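Local coordinates for protein thioredoxin (TrxA-1) (Sulfolobus solfataricus, PDB 3TCO) that probably acts as a protein-disulfide reductase, shuttling electrons through a reversible disulfide as other thioredoxins do, at residues V95-D98 with T99-T103; D15-I18 with R19-L23; E31-A34 with P35-L38; V8-E11 with E12-D15. One frame throughout, in Å; residues are numbered along the deposited sequence.

How the contacts relate
The four contacts are all local, three at helix starts and one near a helix end, and their chemistry follows their place. Contacts 1 and 2 lie at the surface; contacts 3 and 4 are partly buried. Contacts 2 and 4 share Asp15 and helix 14-20, and touch where Val17 CG2 meets Leu9 CD2 at 3.9 Å, whereas contact 3 opens helix 34-49 about 26 Å from contact 2, centre to centre. Contact 1 sets two acidic side chains against each other beside a small apolar cluster, and contacts 2 and 4 rely on asparagine amides gripping backbone atoms. Contact 3 alone is closed by a covalent bond, the disulfide.

Contact 1: residues V95-D98 with T99-T103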
loop_
_atom_site.group_PDB
_atom_site.type_symbol
_atom_site.label_atom_id
_atom_site.label_comp_id
_atom_site.label_asym_id
_atom_site.label_seq_id
_atom_site.Cartn_x
_atom_site.Cartn_y
_atom_site.Cartn_z
ATOM N N VAL A 95 -4.808 -7.443 -5.301
ATOM C CA VAL A 95 -4.285 -7.224 -6.650
ATOM C C VAL A 95 -3.467 -8.414 -7.160
ATOM O O VAL A 95 -2.601 -8.935 -6.455
ATOM C CB VAL A 95 -3.400 -5.949 -6.732
ATOM C CG1 VAL A 95 -2.116 -6.155 -5.986
ATOM C CG2 VAL A 95 -3.083 -5.623 -8.162
ATOM N N ASP A 96 -3.754 -8.839 -8.388
ATOM C CA ASP A 96 -3.033 -9.952 -8.996
ATOM C C ASP A 96 -1.550 -9.593 -8.968
ATOM O O ASP A 96 -1.192 -8.438 -9.177
ATOM C CB ASP A 96 -3.469 -10.148 -10.455
ATOM C CG ASP A 96 -4.891 -10.620 -10.587
ATOM O OD1 ASP A 96 -5.548 -10.859 -9.547
ATOM O OD2 ASP A 96 -5.354 -10.750 -11.742
ATOM N N GLU A 97 -0.683 -10.568 -8.743
ATOM C CA GLU A 97 0.740 -10.254 -8.682
ATOM C C GLU A 97 1.239 -9.599 -9.961
ATOM O O GLU A 97 2.028 -8.651 -9.910
ATOM C CB GLU A 97 1.564 -11.508 -8.411
ATOM C CG GLU A 97 3.036 -11.209 -8.156
ATOM C CD GLU A 97 3.843 -12.438 -7.772
ATOM O OE1 GLU A 97 3.247 -13.411 -7.271
ATOM O OE2 GLU A 97 5.077 -12.414 -7.947
ATOM N N ASP A 98 0.793 -10.096 -11.112
ATOM C CA ASP A 98 1.260 -9.516 -12.358
ATOM C C ASP A 98 0.832 -8.052 -12.446
ATOM O O ASP A 98 1.627 -7.196 -12.808
ATOM C CB ASP A 98 0.784 -10.348 -13.575
ATOM C CG ASP A 98 -0.733 -10.480 -13.668
ATOM O OD1 ASP A 98 -1.433 -10.325 -12.647
ATOM O OD2 ASP A 98 -1.224 -10.768 -14.782
ATOM N N THR A 99 -0.405 -7.755 -12.073
ATOM C CA THR A 99 -0.882 -6.378 -12.098
ATOM C C THR A 99 -0.083 -5.487 -11.137
ATOM O O THR A 99 0.256 -4.350 -11.465
ATOM C CB THR A 99 -2.373 -6.308 -11.724
ATOM O OG1 THR A 99 -3.128 -7.063 -12.679
ATOM C CG2 THR A 99 -2.866 -4.856 -11.729
ATOM N N LEU A 100 0.222 -6.009 -9.955
ATOM C CA LEU A 100 0.974 -5.245 -8.966
ATOM C C LEU A 100 2.411 -4.939 -9.438
ATOM O O LEU A 100 2.892 -3.805 -9.315
ATOM C CB LEU A 100 0.989 -6.011 -7.637
ATOM C CG LEU A 100 1.591 -5.305 -6.418
ATOM C CD1 LEU A 100 0.869 -3.979 -6.187
ATOM C CD2 LEU A 100 1.479 -6.223 -5.194
ATOM N N GLU A 101 3.091 -5.940 -9.988
ATOM C CA GLU A 101 4.461 -5.748 -10.470
ATOM C C GLU A 101 4.465 -4.828 -11.685
ATOM O O GLU A 101 5.362 -3.989 -11.852
ATOM C CB GLU A 101 5.084 -7.108 -10.828
ATOM C CG GLU A 101 5.158 -8.039 -9.634
ATOM C CD GLU A 101 5.570 -9.459 -9.985
ATOM O OE1 GLU A 101 5.228 -9.937 -11.090
ATOM O OE2 GLU A 101 6.208 -10.107 -9.132
ATOM N N SER A 102 3.453 -4.987 -12.534
ATOM C CA SER A 102 3.315 -4.179 -13.738
ATOM C C SER A 102 3.121 -2.707 -13.366
ATOM O O SER A 102 3.705 -1.806 -13.988
ATOM C CB SER A 102 2.114 -4.674 -14.553
ATOM O OG SER A 102 1.999 -3.956 -15.763
ATOM N N THR A 103 2.308 -2.473 -12.338
ATOM C CA THR A 103 2.028 -1.117 -11.880
ATOM C C THR A 103 3.284 -0.458 -11.322
ATOM O O THR A 103 3.581 0.705 -11.626
ATOM C CB THR A 103 0.936 -1.126 -10.801
ATOM O OG1 THR A 103 -0.252 -1.706 -11.347
ATOM C CG2 THR A 103 0.628 0.286 -10.344
#
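The carboxylates of Glu97 and Glu101 stand almost perpendicular, their planes 83° apart, and meet one turn apart on the helix. OE2 of Glu97 is 2.8 Å from OE2 of Glu101, an acceptor facing an acceptor, an approach likely to be unfavourable in itself. Lys49 probably offsets part of it: it forms a salt bridge with Glu101 OE2 and a long, weak ion pair with Glu97 OE2. Even so, the crowding would tend to make one of the two acids harder to ionise. The CG atom of Glu97 also lies 3.5 Å from Glu101 OE2, so the aliphatic stem of one chain passes beside the acid end of the other.

Away from the carboxylates, Val95 does the apolar work. Its CG1 sits between the backbone N and carbonyl carbon (chi1 70°) and is directed at Leu100, reaching CB at 3.5 Å and both methyls slightly farther off. The other branch, CG2, packs on Thr99 CG2 at 3.7 Å.

The first helical turns are tied by Leu100 N to Asp96 O at 2.9 Å and by matching bonds from Glu101 to Glu97 and from Ser102 to Asp98. Asp98 OD1 folds back to a weak bond with Thr99 N. Further along, Thr99 O is gripped from opposite faces of its plane by Thr103 N and by Thr103 OG1, the latter at 2.7 Å.

The side chains of Val95, Glu97, Leu100 and Glu101 also touch helix 34-49, placing this opening turn in the pair of helices that lies against one face of the central sheet in the thioredoxin fold.

Contact 2: residues D15-I18 with R19-L23; sequences DEVI and RNNKL
With CG of both Asn20 and Asn21 turned anti to the carbonyl carbon (chi1 -62° and -73°), each amide swings back along the chain onto a carbonyl of the preceding turn: Asn20 onto Glu16, Asn21 onto Val17. This is the closing part of helix 14-20, where the chain turns toward strand 23-29 of the thioredoxin fold. Glu16 O takes two bonds from one residue. Asn20 ND2 meets it at 2.8 Å on a lone pair in the carbonyl plane, while Asn20 N, 3.0 Å from the same Glu16 O, comes in tilted from that plane. Val17 O is reached at 2.9 Å by Asn21 ND2, again on a lone pair, with the oxygen lying close to the plane of the amide. Were Asn21 replaced by an alanine, this donor would be gone, and Val17 O would probably lose its side-chain partner, leaving the chain that exits the helix freer to shift.

The inner face of the helix is apolar: Val17 and Ile18 touch Val24 of the sheet, and Ile18 also meets Phe82. On the outer side Arg19 bends at chi2 and runs back along Asp15. Charge contributes little directional hold there, since Asp15 OD2 and Arg19 NH2 are 4.5 Å apart and the oxygen lies well out of the guanidinium plane. Over one face of that group lies a methylene: Asp15 CB sits 3.9 Å above the guanidinium plane of Arg19, offset toward its rim.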
loop_
_atom_site.group_PDB
_atom_site.type_symbol
_atom_site.label_atom_id
_atom_site.label_comp_id
_atom_site.label_asym_id
_atom_site.label_seq_id
_atom_site.Cartn_x
_atom_site.Cartn_y
_atom_site.Cartn_z
ATOM N N ASP A 15 2.396 11.232 5.783
ATOM C CA ASP A 15 2.724 12.313 4.872
ATOM C C ASP A 15 4.197 12.410 4.490
ATOM O O ASP A 15 4.510 12.511 3.306
ATOM C CB ASP A 15 2.243 13.660 5.429
ATOM C CG ASP A 15 0.734 13.797 5.384
ATOM O OD1 ASP A 15 0.082 12.969 4.708
ATOM O OD2 ASP A 15 0.201 14.735 6.018
ATOM N N GLU A 16 5.100 12.357 5.467
ATOM C CA GLU A 16 6.522 12.475 5.139
ATOM C C GLU A 16 6.997 11.356 4.218
ATOM O O GLU A 16 7.835 11.584 3.348
ATOM C CB GLU A 16 7.389 12.518 6.405
ATOM C CG GLU A 16 7.504 11.228 7.193
ATOM C CD GLU A 16 8.074 11.458 8.588
ATOM O OE1 GLU A 16 9.117 12.130 8.712
ATOM O OE2 GLU A 16 7.484 10.961 9.565
ATOM N N VAL A 17 6.471 10.152 4.406
ATOM C CA VAL A 17 6.863 9.022 3.552
ATOM C C VAL A 17 6.380 9.251 2.110
ATOM O O VAL A 17 7.136 9.074 1.146
ATOM C CB VAL A 17 6.287 7.689 4.118
ATOM C CG1 VAL A 17 6.475 6.546 3.104
ATOM C CG2 VAL A 17 6.991 7.351 5.449
ATOM N N ILE A 18 5.123 9.662 1.953
ATOM C CA ILE A 18 4.579 9.905 0.620
ATOM C C ILE A 18 5.243 11.077 -0.096
ATOM O O ILE A 18 5.473 11.019 -1.303
ATOM C CB ILE A 18 3.056 10.196 0.662
ATOM C CG1 ILE A 18 2.291 8.959 1.137
ATOM C CG2 ILE A 18 2.571 10.603 -0.717
ATOM C CD1 ILE A 18 2.500 7.769 0.261
ATOM N N ARG A 19 5.534 12.141 0.648
ATOM C CA ARG A 19 6.156 13.338 0.073
ATOM C C ARG A 19 7.616 13.189 -0.286
ATOM O O ARG A 19 8.092 13.809 -1.234
ATOM C CB ARG A 19 6.053 14.525 1.040
ATOM C CG ARG A 19 4.773 15.346 0.943
ATOM C CD ARG A 19 3.613 14.731 1.720
ATOM N NE ARG A 19 2.637 15.754 2.089
ATOM C CZ ARG A 19 2.914 16.792 2.875
ATOM N NH1 ARG A 19 4.133 16.941 3.373
ATOM N NH2 ARG A 19 1.979 17.685 3.163
ATOM N N ASN A 20 8.330 12.367 0.467
ATOM C CA ASN A 20 9.758 12.224 0.241
ATOM C C ASN A 20 10.276 10.965 -0.443
ATOM O O ASN A 20 11.485 10.700 -0.432
ATOM C CB ASN A 20 10.457 12.453 1.569
ATOM C CG ASN A 20 10.204 13.851 2.099
ATOM O OD1 ASN A 20 10.710 14.825 1.547
ATOM N ND2 ASN A 20 9.393 13.961 3.152
ATOM N N ASN A 21 9.371 10.200 -1.041
ATOM C CA ASN A 21 9.737 8.991 -1.775
ATOM C C ASN A 21 8.978 9.061 -3.100
ATOM O O ASN A 21 7.789 9.386 -3.113
ATOM C CB ASN A 21 9.333 7.739 -0.991
ATOM C CG ASN A 21 10.224 7.492 0.211
ATOM O OD1 ASN A 21 11.378 7.108 0.060
ATOM N ND2 ASN A 21 9.693 7.729 1.412
ATOM N N LYS A 22 9.654 8.777 -4.213
ATOM C CA LYS A 22 8.989 8.847 -5.510
ATOM C C LYS A 22 7.751 7.964 -5.632
ATOM O O LYS A 22 6.698 8.429 -6.053
ATOM C CB LYS A 22 9.959 8.506 -6.648
ATOM C CG LYS A 22 9.250 8.407 -7.995
ATOM C CD LYS A 22 10.206 8.104 -9.147
ATOM C CE LYS A 22 9.425 7.983 -10.448
ATOM N NZ LYS A 22 10.303 7.921 -11.646
ATOM N N LEU A 23 7.886 6.685 -5.287
ATOM C CA LEU A 23 6.766 5.763 -5.374
ATOM C C LEU A 23 6.480 5.127 -4.028
ATOM O O LEU A 23 7.353 4.489 -3.419
ATOM C CB LEU A 23 7.038 4.659 -6.413
ATOM C CG LEU A 23 6.052 3.475 -6.401
ATOM C CD1 LEU A 23 4.648 3.956 -6.810
ATOM C CD2 LEU A 23 6.515 2.384 -7.368
#

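Contact 3: residues E31-A34 with P35-L38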
loop_
_atom_site.group_PDB
_atom_site.type_symbol
_atom_site.label_atom_id
_atom_site.label_comp_id
_atom_site.label_asym_id
_atom_site.label_seq_id
_atom_site.Cartn_x
_atom_site.Cartn_y
_atom_site.Cartn_z
ATOM N N GLU A 31 -6.784 -7.391 10.230
ATOM C CA GLU A 31 -6.617 -8.821 10.489
ATOM C C GLU A 31 -7.872 -9.688 10.287
ATOM O O GLU A 31 -7.769 -10.877 9.977
ATOM C CB GLU A 31 -6.083 -9.035 11.911
ATOM C CG GLU A 31 -5.233 -10.288 12.045
ATOM C CD GLU A 31 -4.891 -10.623 13.484
ATOM O OE1 GLU A 31 -4.652 -9.686 14.279
ATOM O OE2 GLU A 31 -4.848 -11.828 13.819
ATOM N N TRP A 32 -9.050 -9.095 10.450
ATOM C CA TRP A 32 -10.304 -9.839 10.314
ATOM C C TRP A 32 -10.771 -10.010 8.874
ATOM O O TRP A 32 -11.802 -10.641 8.615
ATOM C CB TRP A 32 -11.411 -9.127 11.091
ATOM C CG TRP A 32 -11.440 -7.637 10.846
ATOM C CD1 TRP A 32 -10.983 -6.664 11.686
ATOM C CD2 TRP A 32 -12.022 -6.957 9.723
ATOM N NE1 TRP A 32 -11.256 -5.422 11.169
ATOM C CE2 TRP A 32 -11.892 -5.568 9.965
ATOM C CE3 TRP A 32 -12.644 -7.384 8.542
ATOM C CZ2 TRP A 32 -12.365 -4.599 9.068
ATOM C CZ3 TRP A 32 -13.117 -6.421 7.648
ATOM C CH2 TRP A 32 -12.974 -5.041 7.919
ATOM N N CYS A 33 -10.016 -9.437 7.946
ATOM C CA CYS A 33 -10.366 -9.460 6.538
ATOM C C CYS A 33 -9.717 -10.626 5.793
ATOM O O CYS A 33 -8.497 -10.681 5.634
ATOM C CB CYS A 33 -9.997 -8.092 5.945
ATOM S SG CYS A 33 -9.768 -7.944 4.145
ATOM N N ALA A 34 -10.557 -11.567 5.360
ATOM C CA ALA A 34 -10.103 -12.764 4.654
ATOM C C ALA A 34 -9.287 -12.453 3.395
ATOM O O ALA A 34 -8.173 -12.953 3.251
ATOM C CB ALA A 34 -11.303 -13.645 4.291
ATOM N N PRO A 35 -9.835 -11.639 2.466
ATOM C CA PRO A 35 -9.134 -11.273 1.229
ATOM C C PRO A 35 -7.787 -10.601 1.532
ATOM O O PRO A 35 -6.812 -10.770 0.793
ATOM C CB PRO A 35 -10.097 -10.300 0.545
ATOM C CG PRO A 35 -11.437 -10.655 1.098
ATOM C CD PRO A 35 -11.154 -10.982 2.535
ATOM N N CYS A 36 -7.737 -9.827 2.612
ATOM C CA CYS A 36 -6.497 -9.149 2.992
ATOM C C CYS A 36 -5.437 -10.165 3.354
ATOM O O CYS A 36 -4.273 -10.035 2.977
ATOM C CB CYS A 36 -6.712 -8.240 4.207
ATOM S SG CYS A 36 -7.963 -6.931 4.043
ATOM N N HIS A 37 -5.842 -11.178 4.108
ATOM C CA HIS A 37 -4.920 -12.210 4.540
ATOM C C HIS A 37 -4.321 -12.945 3.339
ATOM O O HIS A 37 -3.146 -13.306 3.339
ATOM C CB HIS A 37 -5.660 -13.173 5.478
ATOM C CG HIS A 37 -4.835 -14.328 5.943
ATOM N ND1 HIS A 37 -4.744 -15.510 5.237
ATOM C CD2 HIS A 37 -4.058 -14.485 7.043
ATOM C CE1 HIS A 37 -3.949 -16.345 5.885
ATOM N NE2 HIS A 37 -3.520 -15.747 6.982
ATOM N N LEU A 38 -5.130 -13.149 2.308
ATOM C CA LEU A 38 -4.669 -13.831 1.109
ATOM C C LEU A 38 -3.777 -12.941 0.247
ATOM O O LEU A 38 -2.904 -13.429 -0.467
ATOM C CB LEU A 38 -5.867 -14.305 0.292
ATOM C CG LEU A 38 -6.623 -15.478 0.928
ATOM C CD1 LEU A 38 -7.868 -15.800 0.122
ATOM C CD2 LEU A 38 -5.696 -16.688 0.997
#
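The covalent link comes first: Cys33 SG and Cys36 SG are joined at 2.1 Å in a disulfide whose torsion about the S-S bond is 83°, a right-handed twist. Cys33 SG is anti to its backbone N (chi1 160°), whereas Cys36 SG lies beside its own, and this pairing lets two residues three apart close a small ring over the first turn of the helix.

Between the two segments, the hydrogen bonds are made by the backbone. His37 N donates to Cys33 O at 3.1 Å, and Leu38 N to Ala34 O at 3.2 Å, so the carbonyl of the N-cap residue Cys33 already belongs to the helical ladder.

Nonpolar contact adds a third layer. The CD atom of Pro35 lies 3.7 Å from Cys33 SG, bringing the proline ring up beside the disulfide. Beyond the segment, Ile76 touches Cys33 and Pro77 touches Cys36, while Trp32 NE1 hydrogen-bonds Asp62 beside the loop.

Both cysteines are buried, whereas Ala34 and Pro35 between them are exposed at the start of helix 34-49. A Cys-x-x-Cys disulfide at a helix start, here with Trp32 just before it, is the redox site characteristic of the thioredoxin family.

Contact 4: residues V8-E11 with E12-D15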
loop_
_atom_site.group_PDB
_atom_site.type_symbol
_atom_site.label_atom_id
_atom_site.label_comp_id
_atom_site.label_asym_id
_atom_site.label_seq_id
_atom_site.Cartn_x
_atom_site.Cartn_y
_atom_site.Cartn_z
ATOM N N VAL A 8 5.126 -0.056 8.276
ATOM C CA VAL A 8 3.903 0.336 8.961
ATOM C C VAL A 8 3.729 1.864 8.873
ATOM O O VAL A 8 4.643 2.634 9.173
ATOM C CB VAL A 8 3.946 -0.067 10.455
ATOM C CG1 VAL A 8 2.726 0.496 11.178
ATOM C CG2 VAL A 8 3.980 -1.598 10.592
ATOM N N LEU A 9 2.550 2.295 8.457
ATOM C CA LEU A 9 2.253 3.711 8.345
ATOM C C LEU A 9 1.135 4.098 9.293
ATOM O O LEU A 9 0.184 3.330 9.476
ATOM C CB LEU A 9 1.793 4.051 6.928
ATOM C CG LEU A 9 2.819 3.934 5.792
ATOM C CD1 LEU A 9 2.158 4.136 4.427
ATOM C CD2 LEU A 9 3.908 4.955 6.038
ATOM N N THR A 10 1.270 5.279 9.897
ATOM C CA THR A 10 0.238 5.849 10.764
ATOM C C THR A 10 0.257 7.347 10.479
ATOM O O THR A 10 1.013 7.820 9.622
ATOM C CB THR A 10 0.514 5.668 12.273
ATOM O OG1 THR A 10 1.647 6.456 12.645
ATOM C CG2 THR A 10 0.775 4.197 12.605
ATOM N N GLU A 11 -0.573 8.098 11.186
ATOM C CA GLU A 11 -0.613 9.541 10.997
ATOM C C GLU A 11 0.754 10.132 11.320
ATOM O O GLU A 11 1.099 11.213 10.850
ATOM C CB GLU A 11 -1.673 10.161 11.914
ATOM C CG GLU A 11 -2.788 10.891 11.186
ATOM C CD GLU A 11 -4.140 10.704 11.871
ATOM O OE1 GLU A 11 -4.191 10.757 13.124
ATOM O OE2 GLU A 11 -5.149 10.507 11.158
ATOM N N GLU A 12 1.541 9.416 12.115
ATOM C CA GLU A 12 2.863 9.907 12.488
ATOM C C GLU A 12 3.847 10.007 11.320
ATOM O O GLU A 12 4.645 10.938 11.273
ATOM C CB GLU A 12 3.446 9.033 13.604
ATOM C CG GLU A 12 4.532 9.696 14.435
ATOM C CD GLU A 12 5.857 9.803 13.701
ATOM O OE1 GLU A 12 6.256 8.793 13.089
ATOM O OE2 GLU A 12 6.496 10.883 13.749
ATOM N N ASN A 13 3.791 9.084 10.360
ATOM C CA ASN A 13 4.747 9.148 9.236
ATOM C C ASN A 13 4.145 9.098 7.838
ATOM O O ASN A 13 4.871 9.158 6.842
ATOM C CB ASN A 13 5.790 8.021 9.373
ATOM C CG ASN A 13 5.176 6.629 9.290
ATOM O OD1 ASN A 13 3.969 6.455 9.475
ATOM N ND2 ASN A 13 6.018 5.621 9.022
ATOM N N PHE A 14 2.818 9.016 7.751
ATOM C CA PHE A 14 2.171 8.913 6.446
ATOM C C PHE A 14 2.588 9.967 5.431
ATOM O O PHE A 14 3.062 9.636 4.337
ATOM C CB PHE A 14 0.654 8.962 6.592
ATOM C CG PHE A 14 -0.086 8.584 5.341
ATOM C CD1 PHE A 14 -0.365 7.248 5.060
ATOM C CD2 PHE A 14 -0.519 9.562 4.446
ATOM C CE1 PHE A 14 -1.069 6.888 3.918
ATOM C CE2 PHE A 14 -1.224 9.213 3.296
ATOM C CZ PHE A 14 -1.500 7.868 3.033
ATOM N N ASP A 15 2.396 11.232 5.783
ATOM C CA ASP A 15 2.724 12.313 4.872
ATOM C C ASP A 15 4.197 12.410 4.490
ATOM O O ASP A 15 4.510 12.511 3.306
ATOM C CB ASP A 15 2.243 13.660 5.429
ATOM C CG ASP A 15 0.734 13.797 5.384
ATOM O OD1 ASP A 15 0.082 12.969 4.708
ATOM O OD2 ASP A 15 0.201 14.735 6.018
HETATM O O HOH W 1 1.346 12.155 8.447
#
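The loop leading from edge strand 7-8 into helix 14-20 carries an ST turn, in which Thr10 OG1 accepts from Glu12 N at 3.0 Å, followed by Asn13 at the N-cap position. Asn13 turns its amide back on the loop instead of into the helix. Its CG is placed between backbone N and carbonyl carbon (chi1 63°), which lets OD1 take Thr10 N at 3.0 Å in a nearly straight bond (168°) while ND2 gives to Val8 O at 3.3 Å in that carbonyl's plane. One flat group thus clasps both sides of Leu9, whose CD2 lies 3.7 Å from Asn13 ND2. Without the amide, as with a leucine here, Thr10 N and Val8 O are likely to be left without these partners and the loop freer to move.

Thr10 O is gripped twice: Phe14 N arrives head-on at 2.9 Å, and Asn13 N comes from above the carbonyl plane. A water donates to Glu11 O at 2.6 Å and accepts from Asp15 N, linking the two. Leu9 CD1 meets Phe14 CD1 at 4.1 Å, and both side chains touch Val26 of the sheet. This chemistry implies a helix entrance fixed by a side-chain amide, a threonine hydroxyl and main-chain bonds, with apolar packing of Leu9 and Phe14 on the inner side.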